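Local atomic coordinates of nudix hydrolase DR_0079 (Deinococcus radiodurans, PDB entry 2O5F), a protein that hydrolyses nucleoside di- and triphosphates to the corresponding monophosphates with magnesium as cofactor, with a marked preference for CDP and CTP. Residues E80-R83 against R84-E88; V92-A96 against L97-P101; L146-A150 against A151-A155; D158-E161 against L162-C166. All coordinates share one frame; numbering follows the deposited sequence.

Four short-range contacts, strung along the chain in series without nesting or crossing, illustrate how local geometry builds the alpha-beta-alpha sandwich of a Nudix hydrolase. Interaction 1 is a pair of turns inside helix 78-90. Interaction 2 closes the tight turn that leads from this helix to strand 98-105, and touches interaction 1 through paired arginines and acids and through Ile94. On the opposite side of the chain's centre from interaction 1, interaction 3 ends helix 142-151, and interaction 4 lies along helix 159-166, which follows it. These two also touch, Leu146 packing on Ala160, Val163 and Arg164, and Ile149 on Ala160. About 20 Å separate the centres of interactions 1 and 4, with strand 35-42 contacted by both helices.

Interaction 1: residues E80-R83 against R84-E88; sequences EAFR and REARE
Glu80, Ala81, Phe82 and Arg83 each offer a carbonyl to the amide four residues on, so the 84-88 half of the helix hangs from the 80-83 half by an i to i+4 ladder. The bonds are uneven: Glu85 N meets Ala81 O at 2.9 Å and 170°, whereas Arg87 N reaches Arg83 O at 3.2 Å. Arg84 carries a side chain with several partners. A bend at chi3 (55°) folds its guanidinium back until Ala81 O lies over the centre of one face and NH2 stands 3.9 Å from Ala81 CB. Each nitrogen then has its own partner: NE bridges to Glu76, NH2 bonds to Ala71 O, and NH1 makes a weak bond of 3.1 Å to Glu85 OE1 and a longer salt bridge of 3.5 Å to Glu88 OE1, completing a three-residue salt-bridge network. Arg83 and Arg87 run side by side, their guanidinium planes 58° apart; the like charges are probably offset by Asp95 and Glu79 at Arg83 and by Glu93 at Arg87. On the buried flank Phe82 CE1 lies 4.4 Å from Ala86 CB, while its ring stacks with Tyr119 of the sheet. All of residues 80-88 belong to the Nudix box, the signature loop-helix element of the family, whose helix presents Glu85, an inferred magnesium ligand.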
loop_
_atom_site.group_PDB
_atom_site.type_symbol
_atom_site.label_atom_id
_atom_site.label_comp_id
_atom_site.label_asym_id
_atom_site.label_seq_id
_atom_site.Cartn_x
_atom_site.Cartn_y
_atom_site.Cartn_z
ATOM N N GLU A 80 5.463 10.972 4.608
ATOM C CA GLU A 80 5.877 11.655 3.391
ATOM C C GLU A 80 5.743 10.745 2.173
ATOM O O GLU A 80 5.338 11.190 1.098
ATOM C CB GLU A 80 7.318 12.156 3.529
ATOM C CG GLU A 80 7.466 13.271 4.557
ATOM C CD GLU A 80 8.912 13.588 4.885
ATOM O OE1 GLU A 80 9.797 12.797 4.490
ATOM O OE2 GLU A 80 9.156 14.624 5.543
ATOM N N ALA A 81 6.072 9.468 2.339
ATOM C CA ALA A 81 5.966 8.531 1.228
ATOM C C ALA A 81 4.491 8.358 0.870
ATOM O O ALA A 81 4.125 8.256 -0.302
ATOM C CB ALA A 81 6.577 7.189 1.609
ATOM N N PHE A 82 3.655 8.331 1.901
ATOM C CA PHE A 82 2.217 8.176 1.730
ATOM C C PHE A 82 1.680 9.356 0.931
ATOM O O PHE A 82 1.000 9.170 -0.080
ATOM C CB PHE A 82 1.551 8.081 3.113
ATOM C CG PHE A 82 0.044 8.037 3.082
ATOM C CD1 PHE A 82 -0.638 7.395 2.056
ATOM C CD2 PHE A 82 -0.692 8.623 4.108
ATOM C CE1 PHE A 82 -2.032 7.339 2.053
ATOM C CE2 PHE A 82 -2.082 8.573 4.113
ATOM C CZ PHE A 82 -2.754 7.927 3.080
ATOM N N ARG A 83 2.003 10.571 1.366
ATOM C CA ARG A 83 1.532 11.759 0.663
ATOM C C ARG A 83 1.983 11.752 -0.795
ATOM O O ARG A 83 1.225 12.122 -1.693
ATOM C CB ARG A 83 2.038 13.033 1.346
ATOM C CG ARG A 83 1.531 14.295 0.668
ATOM C CD ARG A 83 1.947 15.557 1.401
ATOM N NE ARG A 83 1.318 15.684 2.715
ATOM C CZ ARG A 83 1.890 15.328 3.860
ATOM N NH1 ARG A 83 3.115 14.817 3.866
ATOM N NH2 ARG A 83 1.239 15.490 5.003
ATOM N N ARG A 84 3.218 11.320 -1.026
ATOM C CA ARG A 84 3.769 11.272 -2.375
ATOM C C ARG A 84 3.069 10.255 -3.275
ATOM O O ARG A 84 2.679 10.580 -4.396
ATOM C CB ARG A 84 5.276 10.977 -2.306
ATOM C CG ARG A 84 5.956 10.791 -3.659
ATOM C CD ARG A 84 7.465 10.588 -3.507
ATOM N NE ARG A 84 7.823 9.489 -2.604
ATOM C CZ ARG A 84 7.621 8.199 -2.860
ATOM N NH1 ARG A 84 7.054 7.820 -3.999
ATOM N NH2 ARG A 84 8.002 7.282 -1.985
ATOM N N GLU A 85 2.911 9.027 -2.793
ATOM C CA GLU A 85 2.258 7.983 -3.586
ATOM C C GLU A 85 0.776 8.283 -3.837
ATOM O O GLU A 85 0.262 8.010 -4.917
ATOM C CB GLU A 85 2.393 6.622 -2.899
ATOM C CG GLU A 85 3.823 6.094 -2.793
ATOM C CD GLU A 85 4.372 5.560 -4.113
ATOM O OE1 GLU A 85 5.545 5.122 -4.138
ATOM O OE2 GLU A 85 3.640 5.577 -5.126
ATOM N N ALA A 86 0.095 8.833 -2.839
ATOM C CA ALA A 86 -1.316 9.159 -2.987
ATOM C C ALA A 86 -1.517 10.181 -4.094
ATOM O O ALA A 86 -2.459 10.084 -4.874
ATOM C CB ALA A 86 -1.887 9.695 -1.673
ATOM N N ARG A 87 -0.641 11.172 -4.173
ATOM C CA ARG A 87 -0.818 12.167 -5.216
ATOM C C ARG A 87 -0.374 11.687 -6.595
ATOM O O ARG A 87 -1.001 12.030 -7.592
ATOM C CB ARG A 87 -0.110 13.469 -4.842
ATOM C CG ARG A 87 1.381 13.375 -4.713
ATOM C CD ARG A 87 1.878 14.555 -3.904
ATOM N NE ARG A 87 1.282 15.809 -4.354
ATOM C CZ ARG A 87 1.298 16.929 -3.639
ATOM N NH1 ARG A 87 1.877 16.939 -2.442
ATOM N NH2 ARG A 87 0.738 18.035 -4.116
ATOM N N GLU A 88 0.680 10.877 -6.668
ATOM C CA GLU A 88 1.121 10.401 -7.974
ATOM C C GLU A 88 0.277 9.261 -8.549
ATOM O O GLU A 88 0.198 9.109 -9.762
ATOM C CB GLU A 88 2.589 9.975 -7.934
ATOM C CG GLU A 88 2.866 8.735 -7.120
ATOM C CD GLU A 88 4.314 8.282 -7.221
ATOM O OE1 GLU A 88 4.672 7.295 -6.547
ATOM O OE2 GLU A 88 5.095 8.907 -7.974
#

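Interaction 2: residues V92-A96 against L97-P101; sequences VEIDA and LSWRP
Val92 meets Leu97 across a compact turn, a single 3-10 segment at residues 94-96, which carries the Nudix chain from helix 78-90 into strand 98-105. The two side chains cross at about a right angle, Val92 CG1 lying 3.6 Å from Leu97 CD1, and both also rest on Leu121 of the neighbouring strand. Glu93 contributes its carbonyl, which takes the amide of Ala96 at 2.8 Å, the first of two successive i to i+3 bonds. The second belongs to Ile94, whose O receives Leu97 N at 3.1 Å; the donor sits well above the carbonyl plane. The same oxygen lies at the edge of the Trp99 ring, 3.1 Å from CD1 and near the ring plane. Ile94 also reaches over the indole with its side chain: CB makes an off-centre CH-pi contact with the five-membered ring, 4.2 Å from its centroid, and CD1 stands above one face toward the rim. Trp99 adopts chi1 of 64°, its CG between the backbone N and carbonyl carbon, which turns the indole back toward the turn, where it also meets Phe82 edge-to-face. With an alanine in place of Trp99, Ile94 and Phe82 would probably lose their aromatic partner, and a gap is likely to open between turn and helix. The carboxylate of Asp95 makes a salt bridge to Arg83 of helix 78-90. Last comes Ala96, whose O lies 3.1 Å from Leu97 CD2.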
loop_
_atom_site.group_PDB
_atom_site.type_symbol
_atom_site.label_atom_id
_atom_site.label_comp_id
_atom_site.label_asym_id
_atom_site.label_seq_id
_atom_site.Cartn_x
_atom_site.Cartn_y
_atom_site.Cartn_z
ATOM N N VAL A 92 -4.564 12.417 -5.263
ATOM C CA VAL A 92 -5.233 12.793 -4.030
ATOM C C VAL A 92 -4.273 13.488 -3.072
ATOM O O VAL A 92 -3.124 13.078 -2.915
ATOM C CB VAL A 92 -5.824 11.556 -3.317
ATOM C CG1 VAL A 92 -6.378 11.949 -1.961
ATOM C CG2 VAL A 92 -6.931 10.942 -4.176
ATOM N N GLU A 93 -4.760 14.551 -2.444
ATOM C CA GLU A 93 -3.999 15.310 -1.465
ATOM C C GLU A 93 -4.497 14.785 -0.118
ATOM O O GLU A 93 -5.607 15.119 0.300
ATOM C CB GLU A 93 -4.333 16.799 -1.588
ATOM C CG GLU A 93 -4.305 17.348 -3.006
ATOM C CD GLU A 93 -2.906 17.697 -3.481
ATOM O OE1 GLU A 93 -2.065 16.783 -3.613
ATOM O OE2 GLU A 93 -2.647 18.896 -3.720
ATOM N N ILE A 94 -3.697 13.966 0.558
ATOM C CA ILE A 94 -4.126 13.404 1.838
ATOM C C ILE A 94 -4.502 14.479 2.846
ATOM O O ILE A 94 -5.365 14.269 3.695
ATOM C CB ILE A 94 -3.044 12.477 2.462
ATOM C CG1 ILE A 94 -1.790 13.276 2.816
ATOM C CG2 ILE A 94 -2.694 11.354 1.484
ATOM C CD1 ILE A 94 -0.728 12.441 3.529
ATOM N N ASP A 95 -3.860 15.637 2.744
ATOM C CA ASP A 95 -4.141 16.736 3.661
ATOM C C ASP A 95 -5.541 17.304 3.425
ATOM O O ASP A 95 -6.098 17.981 4.287
ATOM C CB ASP A 95 -3.085 17.834 3.495
ATOM C CG ASP A 95 -1.674 17.321 3.734
ATOM O OD1 ASP A 95 -1.438 16.700 4.793
ATOM O OD2 ASP A 95 -0.797 17.541 2.871
ATOM N N ALA A 96 -6.111 17.013 2.257
ATOM C CA ALA A 96 -7.442 17.500 1.911
ATOM C C ALA A 96 -8.530 16.518 2.331
ATOM O O ALA A 96 -9.720 16.793 2.184
ATOM C CB ALA A 96 -7.528 17.757 0.409
ATOM N N LEU A 97 -8.123 15.367 2.851
ATOM C CA LEU A 97 -9.091 14.366 3.274
ATOM C C LEU A 97 -8.766 13.860 4.673
ATOM O O LEU A 97 -7.739 14.213 5.253
ATOM C CB LEU A 97 -9.089 13.189 2.296
ATOM C CG LEU A 97 -9.286 13.503 0.810
ATOM C CD1 LEU A 97 -9.323 12.195 0.034
ATOM C CD2 LEU A 97 -10.573 14.282 0.597
ATOM N N SER A 98 -9.651 13.034 5.213
ATOM C CA SER A 98 -9.438 12.461 6.532
ATOM C C SER A 98 -8.692 11.133 6.375
ATOM O O SER A 98 -9.073 10.299 5.553
ATOM C CB SER A 98 -10.784 12.226 7.222
ATOM O OG SER A 98 -10.629 11.436 8.391
ATOM N N TRP A 99 -7.622 10.953 7.150
ATOM C CA TRP A 99 -6.832 9.721 7.113
ATOM C C TRP A 99 -6.175 9.455 8.459
ATOM O O TRP A 99 -6.098 10.333 9.318
ATOM C CB TRP A 99 -5.731 9.782 6.047
ATOM C CG TRP A 99 -4.686 10.833 6.292
ATOM C CD1 TRP A 99 -4.737 12.136 5.902
ATOM C CD2 TRP A 99 -3.428 10.669 6.977
ATOM N NE1 TRP A 99 -3.598 12.790 6.290
ATOM C CE2 TRP A 99 -2.777 11.916 6.950
ATOM C CE3 TRP A 99 -2.795 9.585 7.604
ATOM C CZ2 TRP A 99 -1.517 12.124 7.529
ATOM C CZ3 TRP A 99 -1.538 9.788 8.182
ATOM C CH2 TRP A 99 -0.914 11.054 8.137
ATOM N N ARG A 100 -5.694 8.236 8.643
ATOM C CA ARG A 100 -5.039 7.894 9.891
ATOM C C ARG A 100 -4.271 6.597 9.753
ATOM O O ARG A 100 -4.562 5.779 8.876
ATOM C CB ARG A 100 -6.071 7.740 11.012
ATOM C CG ARG A 100 -6.941 6.503 10.880
ATOM C CD ARG A 100 -7.713 6.238 12.163
ATOM N NE ARG A 100 -8.395 4.947 12.138
ATOM C CZ ARG A 100 -9.410 4.650 11.334
ATOM N NH1 ARG A 100 -9.872 5.555 10.481
ATOM N NH2 ARG A 100 -9.963 3.445 11.382
ATOM N N PRO A 101 -3.256 6.407 10.604
ATOM C CA PRO A 101 -2.468 5.179 10.559
ATOM C C PRO A 101 -3.403 4.047 10.965
ATOM O O PRO A 101 -4.069 4.124 11.998
ATOM C CB PRO A 101 -1.387 5.429 11.603
ATOM C CG PRO A 101 -1.190 6.908 11.526
ATOM C CD PRO A 101 -2.613 7.411 11.470
#

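Interaction 3: residues L146-A150 against A151-A155; sequences LARIA and AGEAA
Arg148 lends its carbonyl to three successive amides beyond it, a worked case of how a helix end provides donors for the last carbonyls, which no further turn would serve. The bond from Glu153 N is the well-formed one, 3.1 Å at 152°; those from Ala151 N and Gly152 N are weak. Each weak donor has a better mate: Ala151 N bonds to Ala147 O at 3.0 Å, and Gly152 N to Ile149 O at 3.0 Å, arriving 65° out of that carbonyl's plane. Ile149 O is gripped again by a water that donates both to it and to Glu153 O, pinning the departing chain to the last turn. The acid of Glu153 swings across Arg148. Its OE2 rests on the aliphatic part of the Arg148 side chain, 3.3 Å from CG, and lies well out of the guanidinium plane, so the two charges are merely neighbours with no N-H directed between them. OE1 instead accepts from a second water, which in turn accepts from Arg148 NH2 at 3.2 Å, a nitrogen that also bridges to Glu138. Ile149 CD1 comes within 3.2 Å of Ala155 CB, unusually close for two carbons. Gly152 makes the reversal possible, since at its positive phi of 116° a side chain would run into the preceding carbonyl O. Glu153 N to Arg148 O and Gly152 N to Ile149 O together are the paired bonds of a Schellman motif, here ending helix 142-151 where the chain leaves for helix 159-166.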
loop_
_atom_site.group_PDB
_atom_site.type_symbol
_atom_site.label_atom_id
_atom_site.label_comp_id
_atom_site.label_asym_id
_atom_site.label_seq_id
_atom_site.Cartn_x
_atom_site.Cartn_y
_atom_site.Cartn_z
ATOM N N LEU A 146 -11.647 -10.540 -0.966
ATOM C CA LEU A 146 -10.971 -11.751 -0.500
ATOM C C LEU A 146 -11.462 -12.980 -1.276
ATOM O O LEU A 146 -10.678 -13.896 -1.588
ATOM C CB LEU A 146 -11.206 -11.934 1.006
ATOM C CG LEU A 146 -10.459 -10.925 1.888
ATOM C CD1 LEU A 146 -10.813 -11.135 3.362
ATOM C CD2 LEU A 146 -8.952 -11.115 1.677
ATOM N N ALA A 147 -12.755 -13.008 -1.593
ATOM C CA ALA A 147 -13.308 -14.123 -2.356
ATOM C C ALA A 147 -12.622 -14.236 -3.731
ATOM O O ALA A 147 -12.265 -15.331 -4.153
ATOM C CB ALA A 147 -14.819 -13.956 -2.527
ATOM N N ARG A 148 -12.446 -13.108 -4.417
ATOM C CA ARG A 148 -11.792 -13.107 -5.728
ATOM C C ARG A 148 -10.364 -13.634 -5.616
ATOM O O ARG A 148 -9.921 -14.417 -6.454
ATOM C CB ARG A 148 -11.731 -11.696 -6.317
ATOM C CG ARG A 148 -13.060 -11.081 -6.752
ATOM C CD ARG A 148 -12.789 -9.750 -7.457
ATOM N NE ARG A 148 -14.011 -9.039 -7.824
ATOM C CZ ARG A 148 -14.031 -7.914 -8.530
ATOM N NH1 ARG A 148 -15.191 -7.327 -8.810
ATOM N NH2 ARG A 148 -12.890 -7.376 -8.960
ATOM N N ILE A 149 -9.637 -13.190 -4.592
ATOM C CA ILE A 149 -8.260 -13.635 -4.390
ATOM C C ILE A 149 -8.240 -15.142 -4.159
ATOM O O ILE A 149 -7.418 -15.854 -4.734
ATOM C CB ILE A 149 -7.597 -12.954 -3.164
ATOM C CG1 ILE A 149 -7.797 -11.435 -3.218
ATOM C CG2 ILE A 149 -6.106 -13.283 -3.131
ATOM C CD1 ILE A 149 -7.372 -10.794 -4.497
ATOM N N ALA A 150 -9.141 -15.616 -3.304
ATOM C CA ALA A 150 -9.248 -17.038 -2.990
ATOM C C ALA A 150 -9.515 -17.853 -4.264
ATOM O O ALA A 150 -9.024 -18.976 -4.413
ATOM C CB ALA A 150 -10.369 -17.261 -1.968
ATOM N N ALA A 151 -10.278 -17.272 -5.183
ATOM C CA ALA A 151 -10.622 -17.926 -6.448
ATOM C C ALA A 151 -9.439 -18.033 -7.407
ATOM O O ALA A 151 -9.426 -18.887 -8.289
ATOM C CB ALA A 151 -11.757 -17.171 -7.122
ATOM N N GLY A 152 -8.456 -17.159 -7.236
ATOM C CA GLY A 152 -7.302 -17.185 -8.113
ATOM C C GLY A 152 -7.115 -15.940 -8.961
ATOM O O GLY A 152 -6.177 -15.865 -9.743
ATOM N N GLU A 153 -8.001 -14.958 -8.824
ATOM C CA GLU A 153 -7.864 -13.727 -9.611
ATOM C C GLU A 153 -6.549 -13.036 -9.221
ATOM O O GLU A 153 -6.156 -13.059 -8.054
ATOM C CB GLU A 153 -9.070 -12.806 -9.375
ATOM C CG GLU A 153 -10.393 -13.409 -9.884
ATOM C CD GLU A 153 -11.457 -12.350 -10.159
ATOM O OE1 GLU A 153 -11.167 -11.379 -10.898
ATOM O OE2 GLU A 153 -12.595 -12.498 -9.667
ATOM N N ALA A 154 -5.875 -12.437 -10.200
ATOM C CA ALA A 154 -4.583 -11.776 -9.981
ATOM C C ALA A 154 -4.611 -10.667 -8.934
ATOM O O ALA A 154 -5.478 -9.797 -8.968
ATOM C CB ALA A 154 -4.061 -11.225 -11.310
ATOM N N ALA A 155 -3.648 -10.699 -8.013
ATOM C CA ALA A 155 -3.567 -9.701 -6.956
ATOM C C ALA A 155 -2.164 -9.588 -6.381
ATOM O O ALA A 155 -1.425 -10.566 -6.347
ATOM C CB ALA A 155 -4.529 -10.058 -5.842
HETATM O O HOH W 1 -10.318 -8.912 -9.965
HETATM O O HOH W 2 -5.291 -15.006 -6.329
#

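Interaction 4: residues D158-E161 against L162-C166; sequences DLAE and LVRRC
Glu161 and Arg165, one helical turn apart, lie side by side and point the same way. From CB, which touches the amide N of Leu162, the glutamate runs out extended, with CG anti to the backbone N (chi1 176°). CG passes 3.7 Å from Arg165 CD and 3.4 Å from its NE; the carboxylate carbon CD then lies at the guanidinium edge, in its plane. OE2 uses its anti lone pair to take NE at 2.7 Å and 162°, and receives a weak bond from NH2 at 3.2 Å, while OE1 is held by Thr111. Beneath this salt bridge runs the i to i+4 backbone ladder of helix 159-166, one outer layer of the Nudix alpha-beta-alpha sandwich; from this helix Leu159, Leu162 and Val163 rest on Phe40 of the sheet. Were Glu161 shortened to an alanine, Arg165 would probably lose its acid along this helix and its guanidinium be set free to turn, and Thr111 would probably lose a partner. On the flank facing strand 35-42, Leu159 CD1 lies alongside Val163 CG2 at 4.1 Å. The last of the four rungs joining 158-161 to 162-166, Arg165 N to Glu161 O, measures 2.8 Å.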
loop_
_atom_site.group_PDB
_atom_site.type_symbol
_atom_site.label_atom_id
_atom_site.label_comp_id
_atom_site.label_asym_id
_atom_site.label_seq_id
_atom_site.Cartn_x
_atom_site.Cartn_y
_atom_site.Cartn_z
ATOM N N ASP A 158 0.633 -9.171 -1.103
ATOM C CA ASP A 158 0.258 -8.890 0.285
ATOM C C ASP A 158 -1.130 -8.304 0.473
ATOM O O ASP A 158 -1.525 -7.996 1.598
ATOM C CB ASP A 158 1.273 -7.956 0.945
ATOM C CG ASP A 158 2.647 -8.587 1.087
ATOM O OD1 ASP A 158 2.737 -9.825 1.253
ATOM O OD2 ASP A 158 3.631 -7.828 1.061
ATOM N N LEU A 159 -1.872 -8.156 -0.617
ATOM C CA LEU A 159 -3.206 -7.575 -0.534
ATOM C C LEU A 159 -4.144 -8.345 0.389
ATOM O O LEU A 159 -4.723 -7.763 1.295
ATOM C CB LEU A 159 -3.817 -7.460 -1.931
ATOM C CG LEU A 159 -5.223 -6.862 -2.003
ATOM C CD1 LEU A 159 -5.254 -5.489 -1.327
ATOM C CD2 LEU A 159 -5.642 -6.751 -3.462
ATOM N N ALA A 160 -4.287 -9.649 0.163
ATOM C CA ALA A 160 -5.173 -10.461 0.984
ATOM C C ALA A 160 -4.828 -10.374 2.472
ATOM O O ALA A 160 -5.711 -10.137 3.302
ATOM C CB ALA A 160 -5.146 -11.917 0.525
ATOM N N GLU A 161 -3.552 -10.559 2.809
ATOM C CA GLU A 161 -3.118 -10.506 4.207
ATOM C C GLU A 161 -3.369 -9.129 4.835
ATOM O O GLU A 161 -3.771 -9.042 5.998
ATOM C CB GLU A 161 -1.631 -10.892 4.326
ATOM C CG GLU A 161 -1.055 -10.766 5.748
ATOM C CD GLU A 161 0.296 -11.474 5.931
ATOM O OE1 GLU A 161 0.967 -11.783 4.928
ATOM O OE2 GLU A 161 0.696 -11.715 7.087
ATOM N N LEU A 162 -3.138 -8.059 4.077
ATOM C CA LEU A 162 -3.375 -6.715 4.611
ATOM C C LEU A 162 -4.851 -6.496 4.924
ATOM O O LEU A 162 -5.203 -5.888 5.947
ATOM C CB LEU A 162 -2.912 -5.641 3.623
ATOM C CG LEU A 162 -1.402 -5.408 3.558
ATOM C CD1 LEU A 162 -1.098 -4.339 2.510
ATOM C CD2 LEU A 162 -0.897 -4.949 4.941
ATOM N N VAL A 163 -5.716 -6.986 4.042
ATOM C CA VAL A 163 -7.154 -6.839 4.244
ATOM C C VAL A 163 -7.601 -7.623 5.473
ATOM O O VAL A 163 -8.369 -7.120 6.298
ATOM C CB VAL A 163 -7.950 -7.324 3.014
ATOM C CG1 VAL A 163 -9.445 -7.383 3.335
ATOM C CG2 VAL A 163 -7.704 -6.387 1.848
ATOM N N ARG A 164 -7.119 -8.856 5.600
ATOM C CA ARG A 164 -7.481 -9.680 6.743
ATOM C C ARG A 164 -6.929 -9.127 8.058
ATOM O O ARG A 164 -7.633 -9.097 9.068
ATOM C CB ARG A 164 -7.002 -11.124 6.547
ATOM C CG ARG A 164 -7.797 -11.898 5.508
ATOM C CD ARG A 164 -7.548 -13.393 5.612
ATOM N NE ARG A 164 -8.594 -14.151 4.928
ATOM C CZ ARG A 164 -8.561 -14.487 3.644
ATOM N NH1 ARG A 164 -7.527 -14.142 2.890
ATOM N NH2 ARG A 164 -9.574 -15.154 3.110
ATOM N N ARG A 165 -5.680 -8.678 8.060
ATOM C CA ARG A 165 -5.098 -8.151 9.291
ATOM C C ARG A 165 -5.648 -6.785 9.686
ATOM O O ARG A 165 -5.770 -6.484 10.874
ATOM C CB ARG A 165 -3.573 -8.069 9.179
ATOM C CG ARG A 165 -2.865 -9.413 9.243
ATOM C CD ARG A 165 -1.370 -9.240 9.051
ATOM N NE ARG A 165 -0.639 -10.504 9.134
ATOM C CZ ARG A 165 -0.379 -11.153 10.264
ATOM N NH1 ARG A 165 -0.786 -10.662 11.424
ATOM N NH2 ARG A 165 0.294 -12.297 10.234
ATOM N N CYS A 166 -5.989 -5.960 8.703
ATOM C CA CYS A 166 -6.500 -4.624 8.998
ATOM C C CYS A 166 -8.007 -4.543 9.197
ATOM O O CYS A 166 -8.492 -3.663 9.914
ATOM C CB CYS A 166 -6.082 -3.643 7.902
ATOM S SG CYS A 166 -4.296 -3.376 7.790
#